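Local coordinates for protein Two-component sensor histidine kinase (Nostoc sp., PDB 6OZB) that probably senses light through a bilin covalently bound in its GAF domain, as part of a sensor histidine kinase that would relay the signal by phosphorylation, at residues C[15-18]-C[19-22]; C[183-186]-C[187-190]; C[137-140]-C[141-144]; C[174-177]-C[178-182]; C[29-32]-C[33-36]. The protein carries 1 engineered substitution. One frame throughout, in Å; residues are numbered along the deposited sequence. Where two conformers were deposited one is given.

Contact 1. Residues C[15-18]-C[19-22]; sequences QESV and LRRI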
loop_
_atom_site.group_PDB
_atom_site.type_symbol
_atom_site.label_atom_id
_atom_site.label_comp_id
_atom_site.label_asym_id
_atom_site.label_seq_id
_atom_site.Cartn_x
_atom_site.Cartn_y
_atom_site.Cartn_z
ATOM N N GLN C 15 -2.876 -3.299 -27.898
ATOM C CA GLN C 15 -1.520 -2.757 -27.655
ATOM C C GLN C 15 -0.583 -3.215 -28.782
ATOM O O GLN C 15 0.289 -2.472 -29.214
ATOM C CB GLN C 15 -0.905 -3.168 -26.305
ATOM C CG GLN C 15 -0.475 -4.615 -26.191
ATOM C CD GLN C 15 0.029 -5.012 -24.799
ATOM O OE1 GLN C 15 0.923 -5.844 -24.668
ATOM N NE2 GLN C 15 -0.555 -4.451 -23.774
ATOM N N GLU C 16 -0.771 -4.437 -29.260
ATOM C CA GLU C 16 0.069 -4.988 -30.321
ATOM C C GLU C 16 -0.087 -4.145 -31.597
ATOM O O GLU C 16 0.873 -3.864 -32.314
ATOM C CB GLU C 16 -0.279 -6.448 -30.570
ATOM C CG GLU C 16 0.186 -7.370 -29.445
ATOM C CD GLU C 16 1.691 -7.296 -29.196
ATOM O OE1 GLU C 16 2.470 -7.318 -30.177
ATOM O OE2 GLU C 16 2.093 -7.211 -28.015
ATOM N N SER C 17 -1.312 -3.724 -31.867
ATOM C CA SER C 17 -1.569 -2.947 -33.065
ATOM C C SER C 17 -0.955 -1.541 -32.940
ATOM O O SER C 17 -0.456 -1.003 -33.921
ATOM C CB SER C 17 -3.071 -2.852 -33.305
ATOM O OG SER C 17 -3.352 -1.908 -34.314
ATOM N N VAL C 18 -0.961 -0.961 -31.749
ATOM C CA VAL C 18 -0.288 0.319 -31.533
ATOM C C VAL C 18 1.210 0.220 -31.819
ATOM O O VAL C 18 1.805 1.113 -32.427
ATOM C CB VAL C 18 -0.500 0.830 -30.092
ATOM C CG1 VAL C 18 0.399 2.021 -29.800
ATOM C CG2 VAL C 18 -1.954 1.218 -29.883
ATOM N N LEU C 19 1.826 -0.859 -31.367
ATOM C CA LEU C 19 3.256 -1.039 -31.590
ATOM C C LEU C 19 3.558 -1.186 -33.070
ATOM O O LEU C 19 4.538 -0.635 -33.555
ATOM C CB LEU C 19 3.746 -2.287 -30.868
ATOM C CG LEU C 19 3.782 -2.275 -29.327
ATOM C CD1 LEU C 19 4.852 -3.238 -28.884
ATOM C CD2 LEU C 19 3.972 -0.941 -28.690
ATOM N N ARG C 20 2.717 -1.945 -33.778
ATOM C CA ARG C 20 2.888 -2.160 -35.208
ATOM C C ARG C 20 2.747 -0.861 -35.952
ATOM O O ARG C 20 3.451 -0.628 -36.915
ATOM C CB ARG C 20 1.888 -3.183 -35.740
ATOM C CG ARG C 20 2.199 -4.640 -35.351
ATOM C CD ARG C 20 1.407 -5.618 -36.162
ATOM N NE ARG C 20 -0.032 -5.485 -35.960
ATOM C CZ ARG C 20 -0.766 -6.147 -35.066
ATOM N NH1 ARG C 20 -0.216 -7.025 -34.248
ATOM N NH2 ARG C 20 -2.077 -5.934 -35.005
ATOM N N ARG C 21 1.835 -0.003 -35.500
ATOM C CA ARG C 21 1.609 1.242 -36.205
ATOM C C ARG C 21 2.813 2.188 -36.004
ATOM O O ARG C 21 3.178 2.923 -36.906
ATOM C CB ARG C 21 0.306 1.868 -35.738
ATOM C CG ARG C 21 -0.937 1.131 -36.254
ATOM C CD ARG C 21 -2.215 1.762 -35.649
ATOM N NE ARG C 21 -3.425 1.031 -36.029
ATOM C CZ ARG C 21 -4.002 1.113 -37.230
ATOM N NH1 ARG C 21 -3.480 1.884 -38.176
ATOM N NH2 ARG C 21 -5.100 0.411 -37.495
ATOM N N ILE C 22 3.456 2.159 -34.841
ATOM C CA ILE C 22 4.676 2.945 -34.657
ATOM C C ILE C 22 5.770 2.431 -35.569
ATOM O O ILE C 22 6.449 3.204 -36.220
ATOM C CB ILE C 22 5.202 2.919 -33.184
ATOM C CG1 ILE C 22 4.194 3.546 -32.239
ATOM C CG2 ILE C 22 6.517 3.676 -33.072
ATOM C CD1 ILE C 22 4.515 3.274 -30.758
HETATM O O HOH W 1 2.478 -7.721 -33.148
#
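R20 folds back over the turn before it. A bend at chi3 (-62°) lays its guanidinium with one face above E16 O and S17 CA, and NH2 comes within 3.6 Å of S17 CA. Water 1 lies at the edge of that group, in its plane. It accepts from R20 NH1 at 3.0 Å and donates to E16 OE1, linking two opposite charges whose nearest atoms, E16 OE1 and R20 NH1, are 4.9 Å apart. E16 and R20 stand one turn apart, the i to i+4 spacing of an alpha helix, here helix 12-27, which packs against helices 32-47 and 178-201 of the chain. R21 behaves differently: its chain runs extended from CG to NE, and NE gives S17 OG a weak, bent bond (3.4 Å, 136°), the hydroxyl lying oblique to the guanidinium. On the inward side, V18 CG1 and I22 CD1 make a loose apolar contact at 4.4 Å. There V18 touches L46, while I22 meets T39 and Q190.

Contact 2. Residues C[183-186]-C[187-190]; sequences AMQM and IVDQ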
loop_
_atom_site.group_PDB
_atom_site.type_symbol
_atom_site.label_atom_id
_atom_site.label_comp_id
_atom_site.label_asym_id
_atom_site.label_seq_id
_atom_site.Cartn_x
_atom_site.Cartn_y
_atom_site.Cartn_z
ATOM N N ALA C 183 1.324 -2.347 -21.016
ATOM C CA ALA C 183 1.061 -1.718 -22.308
ATOM C C ALA C 183 1.830 -0.420 -22.480
ATOM O O ALA C 183 2.446 -0.197 -23.519
ATOM C CB ALA C 183 -0.420 -1.457 -22.480
ATOM N N MET C 184 1.783 0.442 -21.474
ATOM C CA MET C 184 2.527 1.694 -21.514
ATOM C C MET C 184 4.020 1.428 -21.659
ATOM O O MET C 184 4.729 2.152 -22.365
ATOM C CB MET C 184 2.213 2.528 -20.263
ATOM C CG MET C 184 0.840 3.107 -20.350
ATOM S SD MET C 184 0.466 4.086 -18.919
ATOM C CE MET C 184 1.319 5.609 -19.302
ATOM N N GLN C 185 4.494 0.369 -21.023
ATOM C CA GLN C 185 5.932 0.061 -21.030
ATOM C C GLN C 185 6.379 -0.354 -22.426
ATOM O O GLN C 185 7.446 0.040 -22.896
ATOM C CB GLN C 185 6.275 -1.029 -20.028
ATOM C CG GLN C 185 7.817 -1.280 -19.908
ATOM C CD GLN C 185 8.547 -0.064 -19.391
ATOM O OE1 GLN C 185 8.210 0.464 -18.341
ATOM N NE2 GLN C 185 9.524 0.416 -20.146
ATOM N N MET C 186 5.564 -1.151 -23.097
ATOM C CA MET C 186 5.889 -1.573 -24.456
ATOM C C MET C 186 5.860 -0.367 -25.400
ATOM O O MET C 186 6.668 -0.266 -26.313
ATOM C CB MET C 186 4.944 -2.675 -24.929
ATOM C CG MET C 186 4.992 -3.930 -24.102
ATOM S SD MET C 186 4.203 -5.296 -24.963
ATOM C CE MET C 186 2.969 -4.460 -25.970
ATOM N N ILE C 187 4.913 0.530 -25.189
ATOM C CA ILE C 187 4.827 1.735 -25.999
ATOM C C ILE C 187 6.048 2.640 -25.814
ATOM O O ILE C 187 6.613 3.134 -26.800
ATOM C CB ILE C 187 3.545 2.534 -25.685
ATOM C CG1 ILE C 187 2.343 1.729 -26.204
ATOM C CG2 ILE C 187 3.584 3.904 -26.308
ATOM C CD1 ILE C 187 0.997 2.101 -25.526
ATOM N N VAL C 188 6.479 2.874 -24.575
ATOM C CA VAL C 188 7.684 3.691 -24.419
ATOM C C VAL C 188 8.925 2.950 -24.919
ATOM O O VAL C 188 9.832 3.600 -25.436
ATOM C CB VAL C 188 7.897 4.201 -22.955
ATOM C CG1 VAL C 188 6.681 5.035 -22.526
ATOM C CG2 VAL C 188 8.156 3.104 -21.960
ATOM N N ASP C 189 8.975 1.614 -24.826
ATOM C CA ASP C 189 10.095 0.845 -25.397
ATOM C C ASP C 189 10.138 1.001 -26.922
ATOM O O ASP C 189 11.209 1.139 -27.515
ATOM C CB ASP C 189 9.986 -0.632 -25.060
ATOM C CG ASP C 189 10.294 -0.936 -23.587
ATOM O OD1 ASP C 189 10.796 -0.037 -22.868
ATOM O OD2 ASP C 189 10.006 -2.076 -23.154
ATOM N N GLN C 190 8.966 0.993 -27.555
ATOM C CA GLN C 190 8.888 1.148 -29.010
ATOM C C GLN C 190 9.234 2.577 -29.432
ATOM O O GLN C 190 9.875 2.783 -30.456
ATOM C CB GLN C 190 7.491 0.761 -29.523
ATOM C CG GLN C 190 7.366 0.743 -31.078
ATOM C CD GLN C 190 8.271 -0.304 -31.729
ATOM O OE1 GLN C 190 7.980 -1.498 -31.724
ATOM N NE2 GLN C 190 9.401 0.145 -32.260
#
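Four i to i+4 backbone bonds, from I187 N to A183 O through Q190 N to M186 O, are all 2.9 to 3.1 Å long. They mark a regular turn of the alpha helix 178-201, which in this GAF domain lies against the antiparallel sheet on one side and helices 12-27 and 32-47 on another. At the same spacing, Q185 NE2 donates to D189 OD1 at 3.0 Å. Q185 CG, anti to the backbone N (chi1 -174°), and a bend at chi2 carry the amide to D189. The acceptor lies in the amide plane of Q185, yet the donor comes from above the carboxylate, 40° out of its plane, the two flat groups being turned 49° apart. The other end of the amide, OE1, is bonded to R102 NH1, so both ends hold its rotation. I187 lies on another side of the helix, against V43 and L46. V188 meets A154, I156 and L166 of the sheet, while its CG2 branch lies 3.3 Å from Q185 O and 3.5 Å from Q185 NE2.

Contact 3. Residues C[137-140]-C[141-144]; sequences SCHV and EYLT. With PEB (phycoerythrobilin), chain F.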
loop_
_atom_site.group_PDB
_atom_site.type_symbol
_atom_site.label_atom_id
_atom_site.label_comp_id
_atom_site.label_asym_id
_atom_site.label_seq_id
_atom_site.Cartn_x
_atom_site.Cartn_y
_atom_site.Cartn_z
ATOM N N SER C 137 1.766 15.943 -0.856
ATOM C CA SER C 137 0.619 16.833 -1.015
ATOM C C SER C 137 0.837 17.862 -2.125
ATOM O O SER C 137 -0.116 18.299 -2.765
ATOM C CB SER C 137 0.309 17.556 0.297
ATOM O OG SER C 137 1.417 18.321 0.734
ATOM N N CYS C 138 2.080 18.256 -2.365
ATOM C CA CYS C 138 2.329 19.254 -3.411
ATOM C C CYS C 138 1.901 18.703 -4.759
ATOM O O CYS C 138 1.305 19.410 -5.559
ATOM C CB CYS C 138 3.797 19.670 -3.460
ATOM S SG CYS C 138 4.117 21.019 -4.623
ATOM N N HIS C 139 2.196 17.429 -5.003
ATOM C CA HIS C 139 1.872 16.790 -6.263
ATOM C C HIS C 139 0.353 16.551 -6.374
ATOM O O HIS C 139 -0.223 16.728 -7.448
ATOM C CB HIS C 139 2.674 15.484 -6.410
ATOM C CG HIS C 139 2.622 14.879 -7.776
ATOM N ND1 HIS C 139 2.695 15.627 -8.937
ATOM C CD2 HIS C 139 2.519 13.590 -8.164
ATOM C CE1 HIS C 139 2.619 14.814 -9.980
ATOM N NE2 HIS C 139 2.517 13.575 -9.539
ATOM N N VAL C 140 -0.301 16.202 -5.269
ATOM C CA VAL C 140 -1.757 16.083 -5.283
ATOM C C VAL C 140 -2.376 17.416 -5.685
ATOM O O VAL C 140 -3.298 17.462 -6.491
ATOM C CB VAL C 140 -2.312 15.653 -3.930
ATOM C CG1 VAL C 140 -3.787 16.097 -3.753
ATOM C CG2 VAL C 140 -2.199 14.202 -3.823
ATOM N N GLU C 141 -1.886 18.484 -5.075
ATOM C CA GLU C 141 -2.434 19.823 -5.327
ATOM C C GLU C 141 -2.197 20.245 -6.783
ATOM O O GLU C 141 -3.044 20.877 -7.405
ATOM C CB GLU C 141 -1.833 20.832 -4.325
ATOM C CG GLU C 141 -2.411 20.651 -2.892
ATOM C CD GLU C 141 -1.549 21.241 -1.772
ATOM O OE1 GLU C 141 -0.773 22.188 -2.032
ATOM O OE2 GLU C 141 -1.661 20.754 -0.621
ATOM N N TYR C 142 -1.043 19.872 -7.322
ATOM C CA TYR C 142 -0.672 20.137 -8.705
ATOM C C TYR C 142 -1.672 19.488 -9.663
ATOM O O TYR C 142 -2.152 20.121 -10.613
ATOM C CB TYR C 142 0.719 19.586 -8.919
ATOM C CG TYR C 142 1.411 19.792 -10.252
ATOM C CD1 TYR C 142 1.363 18.817 -11.235
ATOM C CD2 TYR C 142 2.185 20.920 -10.479
ATOM C CE1 TYR C 142 2.054 18.981 -12.441
ATOM C CE2 TYR C 142 2.877 21.095 -11.668
ATOM C CZ TYR C 142 2.810 20.127 -12.638
ATOM O OH TYR C 142 3.507 20.324 -13.806
ATOM N N LEU C 143 -1.994 18.224 -9.404
ATOM C CA LEU C 143 -2.926 17.486 -10.264
ATOM C C LEU C 143 -4.356 18.034 -10.079
ATOM O O LEU C 143 -5.077 18.260 -11.052
ATOM C CB LEU C 143 -2.866 15.982 -9.964
ATOM C CG LEU C 143 -1.557 15.262 -10.293
ATOM C CD1 LEU C 143 -1.569 13.797 -9.790
ATOM C CD2 LEU C 143 -1.264 15.272 -11.749
ATOM N N THR C 144 -4.760 18.244 -8.833
ATOM C CA THR C 144 -6.092 18.753 -8.561
ATOM C C THR C 144 -6.312 20.133 -9.243
ATOM O O THR C 144 -7.402 20.423 -9.706
ATOM C CB THR C 144 -6.360 18.829 -7.047
ATOM O OG1 THR C 144 -6.275 17.517 -6.490
ATOM C CG2 THR C 144 -7.748 19.369 -6.783
HETATM C CHC PEB F . 5.189 16.571 -13.057
HETATM N NC PEB F . 5.677 15.694 -10.736
HETATM C C1C PEB F . 6.030 14.535 -10.115
HETATM C C2C PEB F . 6.135 13.526 -11.039
HETATM C C3C PEB F . 5.849 14.060 -12.277
HETATM C C4C PEB F . 5.565 15.428 -12.072
HETATM C CMC PEB F . 5.901 13.216 -13.537
HETATM C CAC PEB F . 6.520 12.057 -10.656
HETATM C CBC PEB F . 5.348 11.341 -10.005
HETATM C CGC PEB F . 4.396 10.898 -11.086
HETATM O O1C PEB F . 4.831 10.136 -11.996
HETATM O O2C PEB F . 3.184 11.268 -11.079
HETATM N ND PEB F . 3.453 15.381 -14.273
HETATM C C1D PEB F . 4.801 16.081 -14.364
HETATM C C2D PEB F . 4.524 17.210 -15.240
HETATM C C3D PEB F . 3.200 17.246 -15.621
HETATM C C4D PEB F . 2.476 16.150 -15.092
HETATM C CMD PEB F . 5.585 18.291 -15.580
HETATM C CAD PEB F . 2.577 18.398 -16.431
HETATM C CBD PEB F . 1.704 18.096 -17.441
HETATM O OD PEB F . 1.300 15.861 -15.257
HETATM N NA PEB F . 5.638 19.773 -7.775
HETATM C C1A PEB F . 5.350 21.122 -8.121
HETATM C C2A PEB F . 5.901 22.038 -7.060
HETATM C C3A PEB F . 6.585 21.164 -6.021
HETATM C C4A PEB F . 6.382 19.724 -6.534
HETATM C CMA PEB F . 6.848 23.131 -7.649
HETATM C CBA PEB F . 6.177 22.645 -3.959
HETATM O OA PEB F . 4.766 21.454 -9.140
HETATM C CHA PEB F . 6.775 18.632 -5.818
HETATM C CAA PEB F . 6.088 21.235 -4.574
HETATM N NB PEB F . 6.379 16.732 -7.705
HETATM C C1B PEB F . 6.652 17.204 -6.341
HETATM C C2B PEB F . 6.841 16.089 -5.443
HETATM C C3B PEB F . 6.680 14.898 -6.221
HETATM C C4B PEB F . 6.397 15.261 -7.655
HETATM C CHB PEB F . 6.226 14.296 -8.617
HETATM C CMB PEB F . 7.147 16.198 -3.984
HETATM C CAB PEB F . 6.780 13.477 -5.706
HETATM C CBB PEB F . 5.385 12.959 -5.430
HETATM C CGB PEB F . 5.592 11.599 -4.760
HETATM O O1B PEB F . 6.123 10.673 -5.443
HETATM O O2B PEB F . 5.271 11.432 -3.558
HETATM O O HOH W 2 1.495 20.891 -0.336
#
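C138 and H139, neighbours on one turn, bind phycoerythrobilin by different chemistry, while on the next turn Y142 comes up against the pigment and L143 packs on the imidazole. The covalent link runs from C138 SG to PEB CAA at 2.0 Å, on the side chain of the A ring. A cysteine followed by histidine is the familiar bilin attachment pair of phytochrome-like GAF domains. Among the polar contacts, H139 NE2 donates to the propionate oxygen PEB O2C at 2.9 Å (153°), and Y142 OH is hydrogen-bonded to D87. R133 NH2 and D136 N bond to the pigment as well. Face contacts sandwich the imidazole, whose rotation the NE2 bond also holds: CG points away from the backbone N (chi1 -169°), which brings the ring under the pigment, with PEB CHB above its centre and L143 CD1 over the opposite face, offset, 4.1 Å from H139 NE2. Y142 brings its edge to the D ring, CE1 lying 3.8 Å from PEB C3D, and its CD2 is 3.0 Å from PEB OA. Backbone bonds such as L143 N to H139 O hold the turn together. Helix 137-145 lies beside the chromophore, with H139 and L143 both resting on V105 of strand 102-106, while V140 and T144 meet V135 and V107 in the adjoining loops.

Contact 4. Residues C[174-177]-C[178-182]; sequences RTVS and EDELE
R174 and E180 approach from opposite directions and meet end-on in a salt bridge, their planes only 9° apart. The E180 chain, extended beyond CG, reaches out to the guanidinium: R174 NH1 bonds E180 OE1 at 3.1 Å and NH2 meets OE2 at 2.5 Å, a length too short to be taken at face value, each on the syn lone pair. V176 packs close beside this pair: CG2 lies over a face of the guanidinium, and CG1 is 3.9 Å from E180 CD. S177 ends the loop as the N-cap of helix 178-201, OG accepting from E180 N at 3.2 Å (157°). The reverse link, S177 N to E180 OE1, runs through water 3, which accepts from the one and donates to the other. The outer side is looser: exposed D179 offers little more than CB, 3.7 Å from S177 OG. Q91 of the second subunit packs on S177. E180 serves arginine and water at once, so its charge is probably well compensated, with the helix start adding some stabilisation.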
loop_
_atom_site.group_PDB
_atom_site.type_symbol
_atom_site.label_atom_id
_atom_site.label_comp_id
_atom_site.label_asym_id
_atom_site.label_seq_id
_atom_site.Cartn_x
_atom_site.Cartn_y
_atom_site.Cartn_z
ATOM N N ARG C 174 -10.042 6.318 -11.326
ATOM C CA ARG C 174 -10.010 4.998 -11.930
ATOM C C ARG C 174 -8.947 4.141 -11.300
ATOM O O ARG C 174 -8.099 4.643 -10.571
ATOM C CB ARG C 174 -9.813 5.084 -13.432
ATOM C CG ARG C 174 -8.605 5.815 -13.862
ATOM C CD ARG C 174 -8.602 5.882 -15.388
ATOM N NE ARG C 174 -7.274 6.018 -15.934
ATOM C CZ ARG C 174 -6.577 5.022 -16.474
ATOM N NH1 ARG C 174 -7.082 3.794 -16.541
ATOM N NH2 ARG C 174 -5.366 5.269 -16.948
ATOM N N THR C 175 -9.074 2.839 -11.516
ATOM C CA THR C 175 -8.067 1.870 -11.080
ATOM C C THR C 175 -7.161 1.564 -12.247
ATOM O O THR C 175 -7.596 1.585 -13.391
ATOM C CB THR C 175 -8.688 0.572 -10.576
ATOM O OG1 THR C 175 -9.448 -0.004 -11.632
ATOM C CG2 THR C 175 -9.576 0.825 -9.368
ATOM N N VAL C 176 -5.903 1.256 -11.962
ATOM C CA VAL C 176 -4.961 0.946 -13.009
ATOM C C VAL C 176 -4.343 -0.400 -12.728
ATOM O O VAL C 176 -3.819 -0.645 -11.643
ATOM C CB VAL C 176 -3.861 2.050 -13.128
ATOM C CG1 VAL C 176 -2.842 1.689 -14.206
ATOM C CG2 VAL C 176 -4.480 3.391 -13.394
ATOM N N SER C 177 -4.433 -1.270 -13.725
ATOM C CA SER C 177 -3.956 -2.638 -13.634
ATOM C C SER C 177 -2.527 -2.790 -14.117
ATOM O O SER C 177 -1.999 -1.944 -14.840
ATOM C CB SER C 177 -4.829 -3.555 -14.481
ATOM O OG SER C 177 -4.573 -3.318 -15.867
ATOM N N GLU C 178 -1.916 -3.905 -13.748
ATOM C CA GLU C 178 -0.593 -4.250 -14.253
ATOM C C GLU C 178 -0.573 -4.302 -15.766
ATOM O O GLU C 178 0.390 -3.864 -16.386
ATOM C CB GLU C 178 -0.163 -5.602 -13.709
ATOM C CG GLU C 178 -0.042 -5.658 -12.192
ATOM C CD GLU C 178 1.241 -5.031 -11.680
ATOM O OE1 GLU C 178 1.491 -5.118 -10.456
ATOM O OE2 GLU C 178 2.004 -4.459 -12.495
ATOM N N ASP C 179 -1.640 -4.826 -16.359
ATOM C CA ASP C 179 -1.708 -4.967 -17.810
ATOM C C ASP C 179 -1.615 -3.625 -18.511
ATOM O O ASP C 179 -0.999 -3.518 -19.575
ATOM C CB ASP C 179 -2.995 -5.675 -18.228
ATOM C CG ASP C 179 -2.928 -7.183 -18.037
ATOM O OD1 ASP C 179 -1.912 -7.693 -17.504
ATOM O OD2 ASP C 179 -3.899 -7.858 -18.444
ATOM N N GLU C 180 -2.236 -2.602 -17.933
ATOM C CA GLU C 180 -2.162 -1.257 -18.478
ATOM C C GLU C 180 -0.757 -0.699 -18.342
ATOM O O GLU C 180 -0.276 -0.037 -19.259
ATOM C CB GLU C 180 -3.165 -0.323 -17.813
ATOM C CG GLU C 180 -3.033 1.135 -18.271
ATOM C CD GLU C 180 -4.212 2.014 -17.816
ATOM O OE1 GLU C 180 -5.313 1.477 -17.577
ATOM O OE2 GLU C 180 -4.033 3.247 -17.716
ATOM N N LEU C 181 -0.075 -0.968 -17.235
ATOM C CA LEU C 181 1.300 -0.485 -17.137
ATOM C C LEU C 181 2.174 -1.197 -18.135
ATOM O O LEU C 181 3.081 -0.594 -18.681
ATOM C CB LEU C 181 1.932 -0.674 -15.759
ATOM C CG LEU C 181 1.465 0.163 -14.597
ATOM C CD1 LEU C 181 2.434 -0.105 -13.447
ATOM C CD2 LEU C 181 1.432 1.634 -14.967
ATOM N N GLU C 182 1.917 -2.483 -18.335
ATOM C CA GLU C 182 2.719 -3.293 -19.247
ATOM C C GLU C 182 2.549 -2.729 -20.658
ATOM O O GLU C 182 3.515 -2.626 -21.400
ATOM C CB GLU C 182 2.314 -4.769 -19.164
ATOM C CG GLU C 182 3.010 -5.676 -20.167
ATOM C CD GLU C 182 2.463 -7.097 -20.146
ATOM O OE1 GLU C 182 2.090 -7.581 -19.055
ATOM O OE2 GLU C 182 2.396 -7.720 -21.226
HETATM O O HOH W 3 -6.180 -0.613 -15.873
#

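Contact 5. Residues C[29-32]-C[33-36]; sequences SLEL and EDII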
loop_
_atom_site.group_PDB
_atom_site.type_symbol
_atom_site.label_atom_id
_atom_site.label_comp_id
_atom_site.label_asym_id
_atom_site.label_seq_id
_atom_site.Cartn_x
_atom_site.Cartn_y
_atom_site.Cartn_z
ATOM N N SER C 29 10.216 6.025 -42.791
ATOM C CA SER C 29 11.165 7.122 -42.574
ATOM C C SER C 29 10.534 8.476 -42.241
ATOM O O SER C 29 11.049 9.528 -42.621
ATOM C CB SER C 29 12.048 7.275 -43.817
ATOM O OG SER C 29 12.859 6.117 -44.012
ATOM N N LEU C 30 9.429 8.458 -41.505
ATOM C CA LEU C 30 8.862 9.708 -41.006
ATOM C C LEU C 30 9.821 10.388 -40.033
ATOM O O LEU C 30 10.607 9.729 -39.344
ATOM C CB LEU C 30 7.521 9.472 -40.334
ATOM C CG LEU C 30 6.252 9.319 -41.161
ATOM C CD1 LEU C 30 6.341 8.292 -42.205
ATOM C CD2 LEU C 30 5.072 9.056 -40.203
ATOM N N GLU C 31 9.776 11.712 -40.029
ATOM C CA GLU C 31 10.488 12.520 -39.045
ATOM C C GLU C 31 10.015 12.114 -37.662
ATOM O O GLU C 31 8.836 11.819 -37.460
ATOM C CB GLU C 31 10.230 14.010 -39.273
ATOM C CG GLU C 31 10.769 14.546 -40.559
ATOM C CD GLU C 31 12.276 14.490 -40.603
ATOM O OE1 GLU C 31 12.905 15.179 -39.779
ATOM O OE2 GLU C 31 12.829 13.734 -41.417
ATOM N N LEU C 32 10.942 12.071 -36.717
ATOM C CA LEU C 32 10.629 11.643 -35.371
ATOM C C LEU C 32 9.464 12.438 -34.779
ATOM O O LEU C 32 8.570 11.876 -34.150
ATOM C CB LEU C 32 11.860 11.811 -34.501
ATOM C CG LEU C 32 11.698 11.475 -33.023
ATOM C CD1 LEU C 32 11.290 10.024 -32.842
ATOM C CD2 LEU C 32 12.997 11.774 -32.255
ATOM N N GLU C 33 9.456 13.739 -34.998
ATOM C CA GLU C 33 8.368 14.574 -34.447
ATOM C C GLU C 33 7.006 14.114 -34.958
ATOM O O GLU C 33 6.033 14.096 -34.203
ATOM C CB GLU C 33 8.575 16.069 -34.772
ATOM C CG GLU C 33 9.828 16.692 -34.149
ATOM C CD GLU C 33 11.127 16.382 -34.889
ATOM O OE1 GLU C 33 12.187 16.834 -34.402
ATOM O OE2 GLU C 33 11.102 15.686 -35.932
ATOM N N ASP C 34 6.950 13.690 -36.219
ATOM C CA ASP C 34 5.691 13.194 -36.783
ATOM C C ASP C 34 5.329 11.816 -36.261
ATOM O O ASP C 34 4.152 11.509 -36.082
ATOM C CB ASP C 34 5.762 13.162 -38.301
ATOM C CG ASP C 34 5.918 14.529 -38.900
ATOM O OD1 ASP C 34 5.468 15.508 -38.278
ATOM O OD2 ASP C 34 6.538 14.628 -39.974
ATOM N N ILE C 35 6.327 10.968 -36.023
ATOM C CA ILE C 35 6.050 9.688 -35.409
ATOM C C ILE C 35 5.449 9.882 -34.024
ATOM O O ILE C 35 4.514 9.193 -33.636
ATOM C CB ILE C 35 7.317 8.810 -35.270
ATOM C CG1 ILE C 35 7.909 8.521 -36.652
ATOM C CG2 ILE C 35 6.976 7.542 -34.558
ATOM C CD1 ILE C 35 9.146 7.719 -36.626
ATOM N N ILE C 36 6.018 10.809 -33.264
ATOM C CA ILE C 36 5.577 11.034 -31.891
ATOM C C ILE C 36 4.174 11.634 -31.846
ATOM O O ILE C 36 3.350 11.209 -31.043
ATOM C CB ILE C 36 6.569 11.939 -31.151
ATOM C CG1 ILE C 36 7.830 11.152 -30.847
ATOM C CG2 ILE C 36 6.032 12.414 -29.870
ATOM C CD1 ILE C 36 9.000 12.058 -30.542
HETATM O O HOH W 4 7.710 12.959 -41.736
HETATM O O HOH W 5 12.121 16.902 -38.185
#
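With CG turned away from the backbone N (chi1 177°), L32 leans down its helix onto I36, where L32 CG meets I36 CD1 at 3.7 Å. Bends at chi2 in both E31 (-65°) and E33 (79°) bring one oxygen of each carboxylate near the other at the helix start. A second apolar contact lies on another side, L30 CB to I35 CG1 at 3.8 Å. The segment 29-36 closes the hairpin between helices 12-27 and 32-47: S29, with positive phi, ends the first helix in a Schellman motif, and E31 is the N-cap of the second. The E31 carbonyl oxygen takes I35 N at 3.0 Å, nearly along the C=O axis, and D34 N only weakly. Water 4 accepts from E31 N and donates to D34 OD2 at 2.7 Å, joining the cap residue to the end of the first turn. I35 reaches back to R25 and I26 of helix 12-27, whereas L32 touches I195 and S198 of helix 178-201. On the solvent side, E31 OE1 and E33 OE2 stand 4.3 Å apart with water 5 donating to both, at 2.5 and 2.8 Å. Two like charges so close would tend to repel; the shared water, together with the acidic groups' place at the amino end of a helix, probably eases that cost and may shift their ionisation slightly.

Contacts 1, 2 and 5 belong to one three-helix layer: contact 1 touches contact 2 through Q15 against A183 and M186, and contact 5 through I22 against I35. Contacts 2 and 4 share helix 178-201, contact 4 at its surface start and contact 2 deeper, about 9 Å between the centre of contact 2 and that of the chain. Contacts 1, 3 and 5 are partly buried too. Contact 3 stands apart, its centre about 33 Å from those of contacts 1 and 5, across the sheet. Chemistry follows place: water bridges serve charged surface groups in contacts 1 and 5, an amide-carboxylate pair marks contact 2, a direct salt bridge holds contact 4, and the pigment dominates contact 3.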